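PDB 5EVJ: arsenite methyltransferase from Chlamydomonas reinhardtii, which probably catalyses stepwise transfer of methyl groups from S-adenosylmethionine to trivalent arsenic, giving mono-, di- and trimethylated arsenicals. Local coordinates for residues E194-D199 with T270-K275. The protein carries 15 engineered substitutions. Numbering follows the deposited sequence.
Sequences EMHFSD and TYRLFK
Thr270 lies across from Ser198 in an antiparallel strand pair, its CG2 3.6 Å from CE1 of His196. At Tyr271 the backbone N and O both bond to Phe197, and the Tyr271 CB rests 3.8 Å from Phe197 CE1. Arg272, bent at chi3 (77°), brings its guanidinium round to the carboxylate of Glu194: NH2 donates an almost straight bond to the syn side of OE1 at 3.0 Å, while NE faces OE2, whose position is less certain. That OE1 also bonds Tyr332 OH, and Arg272 NH1 is held by Leu306 O and Tyr304 OH. A methionine in place of Arg272 would probably leave the buried Glu194 carboxylate without its countercharge. On the other face of the sheet, Leu273 packs CB against Met195 CB and CD2 3.7 Å from Phe197 CE1, while its N and O bond the Met195 backbone. The Phe274 ring carries Glu194 CG over its centre, a CH-pi contact at 3.9 Å, with the carboxylate stacked 19° from the ring plane. In this Rossmann-like methyltransferase sheet, strand 193-202 runs between 163-169 and 266-274; strand 243-249 flanks the latter, and helix 178-188 covers Met195.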
loop_
_atom_site.group_PDB
_atom_site.type_symbol
_atom_site.label_atom_id
_atom_site.label_comp_id
_atom_site.label_asym_id
_atom_site.label_seq_id
_atom_site.Cartn_x
_atom_site.Cartn_y
_atom_site.Cartn_z
ATOM N N GLU A 194 -4.117 2.491 6.824
ATOM C CA GLU A 194 -3.398 1.480 6.167
ATOM C C GLU A 194 -2.189 2.068 5.374
ATOM O O GLU A 194 -2.319 3.081 4.680
ATOM C CB GLU A 194 -4.352 0.774 5.179
ATOM C CG GLU A 194 -3.722 -0.388 4.430
ATOM C CD GLU A 194 -4.500 -0.862 3.193
ATOM O OE1 GLU A 194 -5.668 -0.457 2.973
ATOM O OE2 GLU A 194 -3.947 -1.693 2.415
ATOM N N MET A 195 -1.059 1.369 5.417
ATOM C CA MET A 195 -0.036 1.535 4.417
ATOM C C MET A 195 -0.260 0.496 3.347
ATOM O O MET A 195 -0.253 -0.658 3.625
ATOM C CB MET A 195 1.351 1.387 5.001
ATOM C CG MET A 195 2.433 1.609 3.932
ATOM S SD MET A 195 4.050 1.797 4.750
ATOM C CE MET A 195 5.048 1.990 3.257
ATOM N N HIS A 196 -0.453 0.931 2.115
ATOM C CA HIS A 196 -0.830 0.126 0.994
ATOM C C HIS A 196 0.180 0.483 -0.113
ATOM O O HIS A 196 0.148 1.578 -0.661
ATOM C CB HIS A 196 -2.205 0.502 0.556
ATOM C CG HIS A 196 -2.829 -0.424 -0.424
ATOM N ND1 HIS A 196 -2.529 -0.396 -1.778
ATOM C CD2 HIS A 196 -3.842 -1.312 -0.290
ATOM C CE1 HIS A 196 -3.289 -1.259 -2.421
ATOM N NE2 HIS A 196 -4.053 -1.865 -1.535
ATOM N N PHE A 197 1.031 -0.451 -0.496
ATOM C CA PHE A 197 2.165 -0.102 -1.364
ATOM C C PHE A 197 2.709 -1.309 -2.138
ATOM O O PHE A 197 2.496 -2.467 -1.735
ATOM C CB PHE A 197 3.243 0.553 -0.499
ATOM C CG PHE A 197 4.079 -0.393 0.271
ATOM C CD1 PHE A 197 3.578 -1.083 1.363
ATOM C CD2 PHE A 197 5.422 -0.544 -0.073
ATOM C CE1 PHE A 197 4.392 -1.949 2.120
ATOM C CE2 PHE A 197 6.252 -1.355 0.646
ATOM C CZ PHE A 197 5.730 -2.089 1.738
ATOM N N SER A 198 3.338 -1.046 -3.268
ATOM C CA SER A 198 3.892 -2.103 -4.072
ATOM C C SER A 198 5.391 -1.926 -4.129
ATOM O O SER A 198 5.910 -0.799 -4.071
ATOM C CB SER A 198 3.277 -2.115 -5.490
ATOM O OG SER A 198 3.495 -0.853 -6.115
ATOM N N ASP A 199 6.092 -3.042 -4.176
ATOM C CA ASP A 199 7.529 -2.974 -4.258
ATOM C C ASP A 199 8.025 -4.324 -4.739
ATOM O O ASP A 199 7.238 -5.273 -4.974
ATOM C CB ASP A 199 8.153 -2.549 -2.914
ATOM C CG ASP A 199 9.472 -1.736 -3.092
ATOM O OD1 ASP A 199 10.170 -1.961 -4.092
ATOM O OD2 ASP A 199 9.834 -0.863 -2.246
ATOM N N THR A 270 2.163 -6.223 -3.721
ATOM C CA THR A 270 1.418 -5.127 -3.132
ATOM C C THR A 270 1.013 -5.660 -1.782
ATOM O O THR A 270 0.281 -6.655 -1.664
ATOM C CB THR A 270 0.139 -4.700 -3.950
ATOM O OG1 THR A 270 0.493 -4.189 -5.237
ATOM C CG2 THR A 270 -0.599 -3.546 -3.224
ATOM N N TYR A 271 1.452 -4.942 -0.773
ATOM C CA TYR A 271 1.226 -5.291 0.610
ATOM C C TYR A 271 0.228 -4.358 1.244
ATOM O O TYR A 271 0.181 -3.148 0.896
ATOM C CB TYR A 271 2.572 -5.177 1.423
ATOM C CG TYR A 271 3.351 -6.477 1.403
ATOM C CD1 TYR A 271 2.842 -7.633 1.999
ATOM C CD2 TYR A 271 4.612 -6.543 0.791
ATOM C CE1 TYR A 271 3.569 -8.832 2.002
ATOM C CE2 TYR A 271 5.353 -7.702 0.777
ATOM C CZ TYR A 271 4.813 -8.865 1.345
ATOM O OH TYR A 271 5.551 -10.012 1.261
ATOM N N ARG A 272 -0.466 -4.893 2.248
ATOM C CA ARG A 272 -1.417 -4.177 3.031
ATOM C C ARG A 272 -1.004 -4.189 4.495
ATOM O O ARG A 272 -0.950 -5.251 5.130
ATOM C CB ARG A 272 -2.801 -4.760 2.848
ATOM C CG ARG A 272 -3.176 -4.813 1.363
ATOM C CD ARG A 272 -4.696 -5.021 1.258
ATOM N NE ARG A 272 -5.470 -3.800 1.527
ATOM C CZ ARG A 272 -6.708 -3.542 1.078
ATOM N NH1 ARG A 272 -7.376 -4.434 0.367
ATOM N NH2 ARG A 272 -7.299 -2.342 1.328
ATOM N N LEU A 273 -0.752 -2.992 5.038
ATOM C CA LEU A 273 -0.235 -2.854 6.370
ATOM C C LEU A 273 -1.211 -1.987 7.172
ATOM O O LEU A 273 -1.123 -0.722 7.165
ATOM C CB LEU A 273 1.124 -2.234 6.303
ATOM C CG LEU A 273 2.402 -3.077 6.207
ATOM C CD1 LEU A 273 2.265 -4.357 5.394
ATOM C CD2 LEU A 273 3.559 -2.212 5.700
ATOM N N PHE A 274 -2.111 -2.656 7.886
ATOM C CA PHE A 274 -3.137 -1.961 8.592
ATOM C C PHE A 274 -2.673 -1.622 9.919
ATOM O O PHE A 274 -1.928 -2.437 10.552
ATOM C CB PHE A 274 -4.374 -2.829 8.759
ATOM C CG PHE A 274 -5.197 -2.891 7.528
ATOM C CD1 PHE A 274 -6.226 -1.942 7.305
ATOM C CD2 PHE A 274 -4.939 -3.857 6.554
ATOM C CE1 PHE A 274 -6.991 -1.986 6.143
ATOM C CE2 PHE A 274 -5.714 -3.916 5.413
ATOM C CZ PHE A 274 -6.762 -2.990 5.175
ATOM N N LYS A 275 -3.206 -0.480 10.396
ATOM C CA LYS A 275 -2.913 -0.036 11.735
ATOM C C LYS A 275 -4.180 -0.053 12.595
ATOM O O LYS A 275 -5.053 0.738 12.420
ATOM C CB LYS A 275 -2.240 1.354 11.686
ATOM C CG LYS A 275 -2.153 2.001 13.051
ATOM C CD LYS A 275 -1.238 3.226 13.089
ATOM C CE LYS A 275 -1.325 4.039 14.441
ATOM N NZ LYS A 275 -0.415 5.292 14.355
#